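Local coordinates for putative diflavin flavoprotein A 3 (Nostoc sp., PDB 3FNI) that probably mediates electron transfer from NADH to oxygen, reducing it to water, and is represented here by its flavodoxin-like domain, at residues V45-L50 against L77-G82; G8-S13 against E52-C57; V39-A44 against G63-A68; P105-F110 against F119-I124. All coordinates share one frame; numbering follows the deposited sequence.

Contact 1 (V45-L50 against L77-G82)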
loop_
_atom_site.group_PDB
_atom_site.type_symbol
_atom_site.label_atom_id
_atom_site.label_comp_id
_atom_site.label_asym_id
_atom_site.label_seq_id
_atom_site.Cartn_x
_atom_site.Cartn_y
_atom_site.Cartn_z
ATOM N N VAL A 45 -5.209 14.383 6.415
ATOM C CA VAL A 45 -5.111 14.616 4.982
ATOM C C VAL A 45 -6.394 15.180 4.395
ATOM O O VAL A 45 -7.489 14.940 4.905
ATOM C CB VAL A 45 -4.768 13.318 4.227
ATOM C CG1 VAL A 45 -3.353 12.875 4.561
ATOM C CG2 VAL A 45 -5.762 12.234 4.597
ATOM N N ASP A 46 -6.235 15.937 3.315
ATOM C CA ASP A 46 -7.350 16.543 2.603
ATOM C C ASP A 46 -8.053 15.425 1.848
ATOM O O ASP A 46 -7.515 14.873 0.888
ATOM C CB ASP A 46 -6.826 17.591 1.621
ATOM C CG ASP A 46 -7.936 18.355 0.931
ATOM O OD1 ASP A 46 -8.832 17.714 0.344
ATOM O OD2 ASP A 46 -7.904 19.603 0.974
ATOM N N LEU A 47 -9.260 15.101 2.288
ATOM C CA LEU A 47 -10.044 14.031 1.688
ATOM C C LEU A 47 -10.208 14.115 0.174
ATOM O O LEU A 47 -10.221 13.091 -0.508
ATOM C CB LEU A 47 -11.422 13.978 2.343
ATOM C CG LEU A 47 -11.416 13.874 3.867
ATOM C CD1 LEU A 47 -12.848 13.767 4.352
ATOM C CD2 LEU A 47 -10.595 12.671 4.318
ATOM N N GLN A 48 -10.341 15.326 -0.354
ATOM C CA GLN A 48 -10.527 15.479 -1.789
ATOM C C GLN A 48 -9.254 15.241 -2.583
ATOM O O GLN A 48 -9.297 14.688 -3.684
ATOM C CB GLN A 48 -11.086 16.862 -2.117
ATOM C CG GLN A 48 -11.703 16.927 -3.497
ATOM C CD GLN A 48 -12.687 15.789 -3.738
ATOM O OE1 GLN A 48 -13.673 15.638 -3.010
ATOM N NE2 GLN A 48 -12.415 14.976 -4.760
ATOM N N GLU A 49 -8.123 15.661 -2.028
ATOM C CA GLU A 49 -6.856 15.470 -2.709
ATOM C C GLU A 49 -6.440 14.015 -2.529
ATOM O O GLU A 49 -5.713 13.465 -3.354
ATOM C CB GLU A 49 -5.790 16.422 -2.153
ATOM C CG GLU A 49 -5.123 15.964 -0.870
ATOM C CD GLU A 49 -4.012 16.903 -0.415
ATOM O OE1 GLU A 49 -3.287 16.538 0.536
ATOM O OE2 GLU A 49 -3.865 18.002 -0.999
ATOM N N LEU A 50 -6.916 13.393 -1.452
ATOM C CA LEU A 50 -6.616 11.987 -1.182
ATOM C C LEU A 50 -7.344 11.110 -2.198
ATOM O O LEU A 50 -6.824 10.074 -2.610
ATOM C CB LEU A 50 -7.046 11.595 0.235
ATOM C CG LEU A 50 -6.894 10.110 0.607
ATOM C CD1 LEU A 50 -5.448 9.661 0.415
ATOM C CD2 LEU A 50 -7.335 9.894 2.059
ATOM N N LEU A 77 -8.929 5.796 5.607
ATOM C CA LEU A 77 -9.104 4.431 5.131
ATOM C C LEU A 77 -10.377 4.261 4.303
ATOM O O LEU A 77 -10.344 3.685 3.209
ATOM C CB LEU A 77 -9.123 3.478 6.323
ATOM C CG LEU A 77 -8.909 2.000 6.008
ATOM C CD1 LEU A 77 -7.650 1.821 5.153
ATOM C CD2 LEU A 77 -8.789 1.229 7.311
ATOM N N SER A 78 -11.494 4.759 4.836
ATOM C CA SER A 78 -12.792 4.698 4.158
ATOM C C SER A 78 -12.732 5.446 2.836
ATOM O O SER A 78 -13.342 5.044 1.845
ATOM C CB SER A 78 -13.883 5.344 5.016
ATOM O OG SER A 78 -14.114 4.609 6.196
ATOM N N THR A 79 -11.999 6.551 2.838
ATOM C CA THR A 79 -11.863 7.375 1.648
ATOM C C THR A 79 -11.121 6.614 0.554
ATOM O O THR A 79 -11.467 6.715 -0.622
ATOM C CB THR A 79 -11.111 8.673 1.977
ATOM O OG1 THR A 79 -11.703 9.282 3.131
ATOM C CG2 THR A 79 -11.181 9.644 0.816
ATOM N N ILE A 80 -10.107 5.848 0.946
ATOM C CA ILE A 80 -9.327 5.081 -0.019
ATOM C C ILE A 80 -10.183 3.965 -0.619
ATOM O O ILE A 80 -10.127 3.705 -1.823
ATOM C CB ILE A 80 -8.058 4.470 0.641
ATOM C CG1 ILE A 80 -7.111 5.587 1.094
ATOM C CG2 ILE A 80 -7.338 3.562 -0.345
ATOM C CD1 ILE A 80 -5.881 5.094 1.854
ATOM N N LEU A 81 -10.978 3.320 0.232
ATOM C CA LEU A 81 -11.862 2.236 -0.184
ATOM C C LEU A 81 -12.928 2.718 -1.159
ATOM O O LEU A 81 -13.425 1.948 -1.980
ATOM C CB LEU A 81 -12.530 1.603 1.039
ATOM C CG LEU A 81 -11.632 0.744 1.938
ATOM C CD1 LEU A 81 -12.373 0.389 3.219
ATOM C CD2 LEU A 81 -11.205 -0.507 1.187
ATOM N N GLY A 82 -13.283 3.994 -1.065
ATOM C CA GLY A 82 -14.275 4.533 -1.969
ATOM C C GLY A 82 -13.655 5.277 -3.132
ATOM O O GLY A 82 -14.372 5.709 -4.030
#
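Leu47 and Thr79 bring their CA atoms to 6.9 Å and Leu50 and Ile80 to 7.5 Å, so the first turn of helix 47-55 lies against the later part of helix 70-83. Both helices cover the same face of the parallel sheet of a flavodoxin-like fold, where each belongs to a beta-alpha-beta crossover, and the contact between them is made by van der Waals touches, nearly all between side chains. Thr79 points toward the neighbouring helix and is met on two sides. Its methyl CG2 lies 3.8 Å from Leu47 O, while Leu50 CD2 sits 4.0 Å from Thr79 CB and equally close to that methyl. The hydroxyl is turned the other way, beside its own backbone N, and is taken up within its own helix by the carbonyl of Gly75; Leu47 CD2 merely rests against it, 3.8 Å from Thr79 OG1, with the two side chains nearly perpendicular. Leu50 reaches Thr79 with its CG anti to the backbone N (chi1 175°), and its CD2 also approaches Ile80 CG1 at 4.4 Å. Beneath this pair, Leu50 and Ile80 both settle on Phe10 of the sheet. Asp46 begins the helix as its N-cap, without touching helix 70-83 itself: OD1 accepts from Glu49 N at 3.2 Å (154° at the hydrogen), 47° out of the carboxylate plane, and more weakly from Gln48 N, which lies 2.9 Å from the same OD1.

Contact 2 (G8-S13 against E52-C57)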
loop_
_atom_site.group_PDB
_atom_site.type_symbol
_atom_site.label_atom_id
_atom_site.label_comp_id
_atom_site.label_asym_id
_atom_site.label_seq_id
_atom_site.Cartn_x
_atom_site.Cartn_y
_atom_site.Cartn_z
ATOM N N GLY A 8 0.668 4.236 -5.217
ATOM C CA GLY A 8 0.484 4.848 -3.914
ATOM C C GLY A 8 0.800 3.937 -2.749
ATOM O O GLY A 8 0.340 2.795 -2.690
ATOM N N VAL A 9 1.590 4.460 -1.819
ATOM C CA VAL A 9 1.999 3.745 -0.619
ATOM C C VAL A 9 1.382 4.474 0.572
ATOM O O VAL A 9 1.731 5.619 0.864
ATOM C CB VAL A 9 3.536 3.732 -0.493
ATOM C CG1 VAL A 9 3.952 3.003 0.767
ATOM C CG2 VAL A 9 4.145 3.062 -1.720
ATOM N N PHE A 10 0.453 3.809 1.254
ATOM C CA PHE A 10 -0.229 4.413 2.389
ATOM C C PHE A 10 -0.012 3.629 3.671
ATOM O O PHE A 10 -0.317 2.439 3.737
ATOM C CB PHE A 10 -1.731 4.490 2.119
ATOM C CG PHE A 10 -2.083 5.034 0.770
ATOM C CD1 PHE A 10 -1.870 4.280 -0.382
ATOM C CD2 PHE A 10 -2.663 6.291 0.650
ATOM C CE1 PHE A 10 -2.235 4.769 -1.637
ATOM C CE2 PHE A 10 -3.032 6.793 -0.596
ATOM C CZ PHE A 10 -2.818 6.029 -1.743
ATOM N N TYR A 11 0.503 4.301 4.694
ATOM C CA TYR A 11 0.745 3.648 5.968
ATOM C C TYR A 11 0.962 4.676 7.075
ATOM O O TYR A 11 1.086 5.868 6.803
ATOM C CB TYR A 11 1.962 2.722 5.872
ATOM C CG TYR A 11 3.291 3.437 5.739
ATOM C CD1 TYR A 11 3.726 3.929 4.509
ATOM C CD2 TYR A 11 4.116 3.618 6.851
ATOM C CE1 TYR A 11 4.956 4.584 4.387
ATOM C CE2 TYR A 11 5.349 4.271 6.742
ATOM C CZ TYR A 11 5.762 4.750 5.509
ATOM O OH TYR A 11 6.984 5.379 5.396
ATOM N N VAL A 12 1.003 4.212 8.320
ATOM C CA VAL A 12 1.214 5.103 9.459
ATOM C C VAL A 12 2.706 5.142 9.804
ATOM O O VAL A 12 3.274 4.166 10.300
ATOM C CB VAL A 12 0.350 4.647 10.684
ATOM C CG1 VAL A 12 0.384 3.130 10.812
ATOM C CG2 VAL A 12 0.853 5.306 11.972
ATOM N N SER A 13 3.348 6.272 9.522
ATOM C CA SER A 13 4.773 6.394 9.785
ATOM C C SER A 13 5.113 6.227 11.256
ATOM O O SER A 13 4.322 6.563 12.138
ATOM C CB SER A 13 5.316 7.738 9.275
ATOM O OG SER A 13 4.868 8.818 10.071
ATOM N N GLU A 52 -8.130 12.102 -5.201
ATOM C CA GLU A 52 -7.453 12.384 -6.454
ATOM C C GLU A 52 -6.172 11.595 -6.590
ATOM O O GLU A 52 -5.816 11.157 -7.685
ATOM C CB GLU A 52 -7.087 13.854 -6.550
ATOM C CG GLU A 52 -8.219 14.794 -6.838
ATOM C CD GLU A 52 -7.690 16.137 -7.262
ATOM O OE1 GLU A 52 -7.045 16.815 -6.427
ATOM O OE2 GLU A 52 -7.897 16.505 -8.438
ATOM N N LEU A 53 -5.459 11.446 -5.480
ATOM C CA LEU A 53 -4.203 10.716 -5.497
ATOM C C LEU A 53 -4.461 9.256 -5.803
ATOM O O LEU A 53 -3.838 8.684 -6.696
ATOM C CB LEU A 53 -3.483 10.855 -4.154
ATOM C CG LEU A 53 -2.364 9.862 -3.825
ATOM C CD1 LEU A 53 -1.437 9.635 -5.014
ATOM C CD2 LEU A 53 -1.594 10.413 -2.648
ATOM N N VAL A 54 -5.379 8.658 -5.057
ATOM C CA VAL A 54 -5.719 7.260 -5.271
ATOM C C VAL A 54 -6.181 7.098 -6.710
ATOM O O VAL A 54 -5.844 6.117 -7.375
ATOM C CB VAL A 54 -6.844 6.811 -4.315
ATOM C CG1 VAL A 54 -7.326 5.420 -4.697
ATOM C CG2 VAL A 54 -6.329 6.815 -2.876
ATOM N N GLY A 55 -6.945 8.079 -7.178
ATOM C CA GLY A 55 -7.458 8.058 -8.533
ATOM C C GLY A 55 -6.403 7.986 -9.625
ATOM O O GLY A 55 -6.630 7.368 -10.668
ATOM N N ARG A 56 -5.252 8.613 -9.405
ATOM C CA ARG A 56 -4.208 8.580 -10.420
ATOM C C ARG A 56 -3.113 7.545 -10.161
ATOM O O ARG A 56 -2.079 7.557 -10.828
ATOM C CB ARG A 56 -3.596 9.969 -10.609
ATOM C CG ARG A 56 -2.840 10.490 -9.420
ATOM C CD ARG A 56 -2.128 11.788 -9.775
ATOM N NE ARG A 56 -1.449 12.372 -8.625
ATOM C CZ ARG A 56 -0.357 11.871 -8.054
ATOM N NH1 ARG A 56 0.209 10.766 -8.515
ATOM N NH2 ARG A 56 0.166 12.480 -7.007
ATOM N N CYS A 57 -3.341 6.646 -9.206
ATOM C CA CYS A 57 -2.373 5.583 -8.917
ATOM C C CYS A 57 -2.790 4.301 -9.639
ATOM O O CYS A 57 -3.959 3.922 -9.620
ATOM C CB CYS A 57 -2.274 5.316 -7.406
ATOM S SG CYS A 57 -1.327 6.583 -6.468
#
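Phe10 meets helix 47-55 with the far end of its ring, CZ lying 3.8 Å from Val54 CG2 and 4.4 Å from Leu53 CG. Both carbons come at the ring obliquely. Val54 offers the CG2 branch because this methyl lies beside the backbone N, while CG1 lies anti to that N. At the start of strand 6-11 the backbone itself is what gets touched: Cys57 SG lies 3.3 Å from Gly8 N and 3.6 Å from Gly8 CA, a close fit over a residue with no side chain. One layer out, Phe10 stands on the strand between two others and touches Val39 on one and Leu60 and Ile62 on the other, and Leu53 also leans on Val39. Leu53 CD1 in turn lies 3.7 Å above the plane of the Arg56 guanidinium, whose NH2 is tied by a salt bridge to Asp37. Gly8 and Phe10 are held in the sheet by backbone bonds to strand 57-63. The helix thus ends over the strand it crosses and the chain then returns to the sheet as strand 57-63, as expected of a beta-alpha-beta crossover in the flavodoxin fold.

Contact 3 (V39-A44 against G63-A68)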
loop_
_atom_site.group_PDB
_atom_site.type_symbol
_atom_site.label_atom_id
_atom_site.label_comp_id
_atom_site.label_asym_id
_atom_site.label_seq_id
_atom_site.Cartn_x
_atom_site.Cartn_y
_atom_site.Cartn_z
ATOM N N VAL A 39 1.864 8.500 1.561
ATOM C CA VAL A 39 0.895 9.200 2.378
ATOM C C VAL A 39 0.882 8.624 3.788
ATOM O O VAL A 39 0.780 7.413 3.969
ATOM C CB VAL A 39 -0.516 9.081 1.764
ATOM C CG1 VAL A 39 -1.527 9.836 2.608
ATOM C CG2 VAL A 39 -0.504 9.622 0.347
ATOM N N ASP A 40 1.008 9.494 4.782
ATOM C CA ASP A 40 0.985 9.064 6.173
ATOM C C ASP A 40 -0.470 9.049 6.626
ATOM O O ASP A 40 -1.143 10.078 6.617
ATOM C CB ASP A 40 1.810 10.020 7.042
ATOM C CG ASP A 40 1.653 9.750 8.535
ATOM O OD1 ASP A 40 1.487 8.579 8.927
ATOM O OD2 ASP A 40 1.711 10.714 9.322
ATOM N N LEU A 41 -0.946 7.862 6.991
ATOM C CA LEU A 41 -2.318 7.660 7.444
ATOM C C LEU A 41 -2.559 8.261 8.822
ATOM O O LEU A 41 -3.704 8.458 9.231
ATOM C CB LEU A 41 -2.638 6.167 7.495
ATOM C CG LEU A 41 -2.704 5.418 6.167
ATOM C CD1 LEU A 41 -2.961 3.942 6.432
ATOM C CD2 LEU A 41 -3.800 6.015 5.299
ATOM N N GLY A 42 -1.473 8.529 9.538
ATOM C CA GLY A 42 -1.582 9.110 10.860
ATOM C C GLY A 42 -1.746 10.616 10.804
ATOM O O GLY A 42 -2.413 11.201 11.657
ATOM N N ALA A 43 -1.135 11.249 9.807
ATOM C CA ALA A 43 -1.231 12.695 9.655
ATOM C C ALA A 43 -2.493 13.044 8.875
ATOM O O ALA A 43 -2.798 12.415 7.861
ATOM C CB ALA A 43 0.003 13.234 8.937
ATOM N N ALA A 44 -3.225 14.048 9.357
ATOM C CA ALA A 44 -4.463 14.483 8.717
ATOM C C ALA A 44 -4.251 14.786 7.241
ATOM O O ALA A 44 -3.241 15.376 6.858
ATOM C CB ALA A 44 -5.015 15.716 9.428
ATOM N N GLY A 63 -0.320 -0.230 4.557
ATOM C CA GLY A 63 0.280 -0.726 5.781
ATOM C C GLY A 63 -0.807 -0.689 6.838
ATOM O O GLY A 63 -1.595 0.252 6.873
HETATM N N MSE A 64 -0.871 -1.705 7.692
HETATM C CA MSE A 64 -1.897 -1.747 8.725
HETATM C C MSE A 64 -1.718 -0.664 9.786
HETATM O O MSE A 64 -0.598 -0.276 10.121
HETATM C CB MSE A 64 -1.922 -3.123 9.393
HETATM C CG MSE A 64 -2.170 -4.279 8.429
HETATM SE SE MSE A 64 -3.678 -3.975 7.245
HETATM C CE MSE A 64 -5.076 -3.840 8.583
ATOM N N SER A 65 -2.838 -0.176 10.308
ATOM C CA SER A 65 -2.818 0.854 11.329
ATOM C C SER A 65 -3.095 0.281 12.710
ATOM O O SER A 65 -3.622 -0.829 12.848
ATOM C CB SER A 65 -3.842 1.937 11.012
ATOM O OG SER A 65 -3.355 2.800 9.999
ATOM N N PRO A 66 -2.743 1.038 13.759
ATOM C CA PRO A 66 -2.972 0.564 15.123
ATOM C C PRO A 66 -4.458 0.478 15.438
ATOM O O PRO A 66 -5.233 1.351 15.056
ATOM C CB PRO A 66 -2.261 1.610 15.979
ATOM C CG PRO A 66 -1.221 2.175 15.054
ATOM C CD PRO A 66 -1.961 2.287 13.765
ATOM N N ALA A 67 -4.847 -0.587 16.126
ATOM C CA ALA A 67 -6.232 -0.775 16.513
ATOM C C ALA A 67 -6.592 0.258 17.576
ATOM O O ALA A 67 -7.728 0.311 18.044
ATOM C CB ALA A 67 -6.435 -2.176 17.054
ATOM N N ALA A 68 -5.614 1.082 17.947
ATOM C CA ALA A 68 -5.811 2.118 18.955
ATOM C C ALA A 68 -6.162 3.468 18.325
ATOM O O ALA A 68 -6.681 4.353 19.003
ATOM C CB ALA A 68 -4.548 2.255 19.824
#
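Asp40 OD1 is gripped by two backbone N-H groups: Gly42 N at 3.0 Å, with 155° at the hydrogen, and Ser13 N from the loop that follows strand 6-11. The bond from Gly42 closes an Asx turn and comes in steeply, 73° out of the carboxylate plane. The turn lies where strand 35-40 ends, and Leu41 within it points toward the 63-68 loop. The contact is small, with the CA atoms of Leu41 and Ser65 7.9 Å apart. One methyl does the touching: Leu41 CD1 lies 3.8 Å from Ser65 OG and 4.0 Å from Gly63 O. CD1 is the branch that continues the chain outward, anti to CA (chi2 177°), so it carries the side chain to its full reach. These are the turns at the C-terminal ends of the parallel strands, the end of a flavodoxin-like sheet at which flavodoxins hold FMN; Leu41 spans the end of strand 6-11, which lies between strands 35-40 and 57-63. Below, Leu41 also rests on Phe10, and Ile73 of helix 70-83 touches both Leu41 and Ser65. The backbones are tied into the sheet separately, Leu41 bonding to Tyr11 and Gly63 to Phe10. On the far side of the loop, the selenomethionine Met64 points away from Leu41 and packs on Ile103 and Leu106 of helix 103-112.

Contact 4 (P105-F110 against F119-I124)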
loop_
_atom_site.group_PDB
_atom_site.type_symbol
_atom_site.label_atom_id
_atom_site.label_comp_id
_atom_site.label_asym_id
_atom_site.label_seq_id
_atom_site.Cartn_x
_atom_site.Cartn_y
_atom_site.Cartn_z
ATOM N N PRO A 105 -9.491 -8.925 6.988
ATOM C CA PRO A 105 -10.732 -8.211 6.690
ATOM C C PRO A 105 -10.537 -7.156 5.603
ATOM O O PRO A 105 -11.390 -6.981 4.738
ATOM C CB PRO A 105 -11.100 -7.601 8.036
ATOM C CG PRO A 105 -10.635 -8.653 8.991
ATOM C CD PRO A 105 -9.277 -9.005 8.444
ATOM N N LEU A 106 -9.405 -6.468 5.645
ATOM C CA LEU A 106 -9.120 -5.437 4.664
ATOM C C LEU A 106 -8.749 -6.047 3.309
ATOM O O LEU A 106 -9.098 -5.516 2.259
ATOM C CB LEU A 106 -7.985 -4.543 5.163
ATOM C CG LEU A 106 -7.747 -3.300 4.308
ATOM C CD1 LEU A 106 -9.003 -2.442 4.311
ATOM C CD2 LEU A 106 -6.559 -2.517 4.848
ATOM N N LEU A 107 -8.023 -7.158 3.350
ATOM C CA LEU A 107 -7.610 -7.870 2.149
ATOM C C LEU A 107 -8.856 -8.247 1.348
ATOM O O LEU A 107 -8.903 -8.069 0.132
ATOM C CB LEU A 107 -6.843 -9.129 2.557
ATOM C CG LEU A 107 -5.460 -9.419 1.969
ATOM C CD1 LEU A 107 -4.665 -8.156 1.811
ATOM C CD2 LEU A 107 -4.734 -10.406 2.882
ATOM N N SER A 108 -9.870 -8.750 2.050
ATOM C CA SER A 108 -11.126 -9.170 1.430
ATOM C C SER A 108 -11.961 -8.004 0.901
ATOM O O SER A 108 -12.707 -8.156 -0.064
ATOM C CB SER A 108 -11.960 -9.985 2.427
ATOM O OG SER A 108 -11.274 -11.160 2.837
ATOM N N LYS A 109 -11.852 -6.845 1.535
ATOM C CA LYS A 109 -12.604 -5.696 1.064
ATOM C C LYS A 109 -12.100 -5.259 -0.305
ATOM O O LYS A 109 -12.888 -4.868 -1.155
ATOM C CB LYS A 109 -12.503 -4.533 2.047
ATOM C CG LYS A 109 -13.308 -4.740 3.303
ATOM C CD LYS A 109 -13.369 -3.473 4.120
ATOM C CE LYS A 109 -14.227 -3.673 5.352
ATOM N NZ LYS A 109 -14.504 -2.382 6.039
ATOM N N PHE A 110 -10.793 -5.335 -0.533
ATOM C CA PHE A 110 -10.262 -4.922 -1.826
ATOM C C PHE A 110 -10.567 -5.966 -2.885
ATOM O O PHE A 110 -10.901 -5.633 -4.025
ATOM C CB PHE A 110 -8.752 -4.677 -1.749
ATOM C CG PHE A 110 -8.383 -3.375 -1.105
ATOM C CD1 PHE A 110 -8.600 -2.165 -1.764
ATOM C CD2 PHE A 110 -7.822 -3.356 0.171
ATOM C CE1 PHE A 110 -8.258 -0.952 -1.161
ATOM C CE2 PHE A 110 -7.476 -2.154 0.788
ATOM C CZ PHE A 110 -7.694 -0.945 0.124
ATOM N N PHE A 119 0.650 -8.801 -4.449
ATOM C CA PHE A 119 1.558 -9.833 -3.996
ATOM C C PHE A 119 0.929 -10.421 -2.743
ATOM O O PHE A 119 -0.012 -9.839 -2.186
ATOM C CB PHE A 119 2.943 -9.226 -3.686
ATOM C CG PHE A 119 2.884 -7.911 -2.946
ATOM C CD1 PHE A 119 3.150 -6.709 -3.605
ATOM C CD2 PHE A 119 2.523 -7.868 -1.598
ATOM C CE1 PHE A 119 3.053 -5.498 -2.937
ATOM C CE2 PHE A 119 2.425 -6.659 -0.926
ATOM C CZ PHE A 119 2.689 -5.468 -1.592
ATOM N N PRO A 120 1.421 -11.589 -2.293
ATOM C CA PRO A 120 0.877 -12.231 -1.087
ATOM C C PRO A 120 1.014 -11.251 0.089
ATOM O O PRO A 120 2.087 -10.695 0.303
ATOM C CB PRO A 120 1.769 -13.465 -0.919
ATOM C CG PRO A 120 2.248 -13.755 -2.348
ATOM C CD PRO A 120 2.531 -12.375 -2.869
ATOM N N ALA A 121 -0.064 -11.029 0.838
ATOM C CA ALA A 121 -0.004 -10.105 1.970
ATOM C C ALA A 121 1.187 -10.430 2.864
ATOM O O ALA A 121 1.297 -11.545 3.372
ATOM C CB ALA A 121 -1.294 -10.173 2.782
ATOM N N ILE A 122 2.085 -9.466 3.053
ATOM C CA ILE A 122 3.248 -9.704 3.893
ATOM C C ILE A 122 2.863 -9.643 5.367
ATOM O O ILE A 122 2.363 -8.631 5.863
ATOM C CB ILE A 122 4.401 -8.701 3.590
ATOM C CG1 ILE A 122 4.803 -7.954 4.863
ATOM C CG2 ILE A 122 3.993 -7.742 2.495
ATOM C CD1 ILE A 122 5.994 -7.061 4.701
ATOM N N ARG A 123 3.100 -10.748 6.062
ATOM C CA ARG A 123 2.763 -10.854 7.467
ATOM C C ARG A 123 4.021 -10.876 8.332
ATOM O O ARG A 123 5.039 -11.458 7.952
ATOM C CB ARG A 123 1.922 -12.115 7.672
ATOM C CG ARG A 123 0.663 -12.122 6.803
ATOM C CD ARG A 123 0.037 -13.493 6.740
ATOM N NE ARG A 123 -1.138 -13.540 5.869
ATOM C CZ ARG A 123 -2.346 -13.101 6.210
ATOM N NH1 ARG A 123 -3.353 -13.190 5.349
ATOM N NH2 ARG A 123 -2.550 -12.576 7.410
ATOM N N ILE A 124 3.951 -10.217 9.484
ATOM C CA ILE A 124 5.085 -10.146 10.400
ATOM C C ILE A 124 4.707 -10.673 11.766
ATOM O O ILE A 124 3.936 -10.039 12.487
ATOM C CB ILE A 124 5.596 -8.688 10.578
ATOM C CG1 ILE A 124 6.350 -8.233 9.324
ATOM C CG2 ILE A 124 6.510 -8.595 11.790
ATOM C CD1 ILE A 124 5.466 -8.026 8.137
#
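Leu107 straddles the methyl of Ala121 with both branches, CD2 at 3.4 Å from Ala121 CB and CD1 at 4.0 Å from that same carbon. The first of these is tighter than ordinary van der Waals contact. Leu107 also stands off a staggered position (chi1 -128°), which suggests that the fit costs the side chain some strain, or that its placement is imprecise. Beyond Ala121, Arg123 swings the end of its side chain back along the surface: extended from CG to NE, it places NH1 4.0 Å from Leu107 CD2, the two chains meeting at a slant. NH1 forms a salt bridge to Asp104, about one turn back on the same helix as Leu107. In the flavodoxin-like fold, helix 103-112 is the crossover between strand 89-93 and the edge strand 116-117, and the contact joins it to the chain that leaves that edge strand on the way to helix 130-152. The CA atoms of Leu107 and Ala121 are 7.9 Å apart, and their side chains make the contact between helix and loop. Inward, Leu107 rests on Ile92, and Ala121 and Arg123 both touch Ile103. The loop has its own fastening to the sheet end, where Ile122 shares a backbone hydrogen bond with Glu94 and Ile124 N gives one to Glu94 OE1.

In the fold
Contacts 1, 2 and 3 converge on Phe10. Contacts 1 and 2 have centres about 9 Å apart and share helix 47-55; Ile80 CD1 of contact 1 lies 3.6 Å from Phe10 CD2 of contact 2. The same methyl meets contact 3, Ile80 CD1 being 4.1 Å from Leu41 CD2. Contacts 2 and 3 are joined through the sheet by a probable hydrogen bond of 2.8 Å from Gly63 N to Phe10 O. Contact 4 lies across the chain's centre from contact 2, about 16 Å between centres, yet reaches contact 1 through Leu81 CD2 and Phe110 CZ, 3.7 Å apart. Contact 3 lies at the C-terminal strand ends, by analogy with flavodoxins probably the FMN side of this domain.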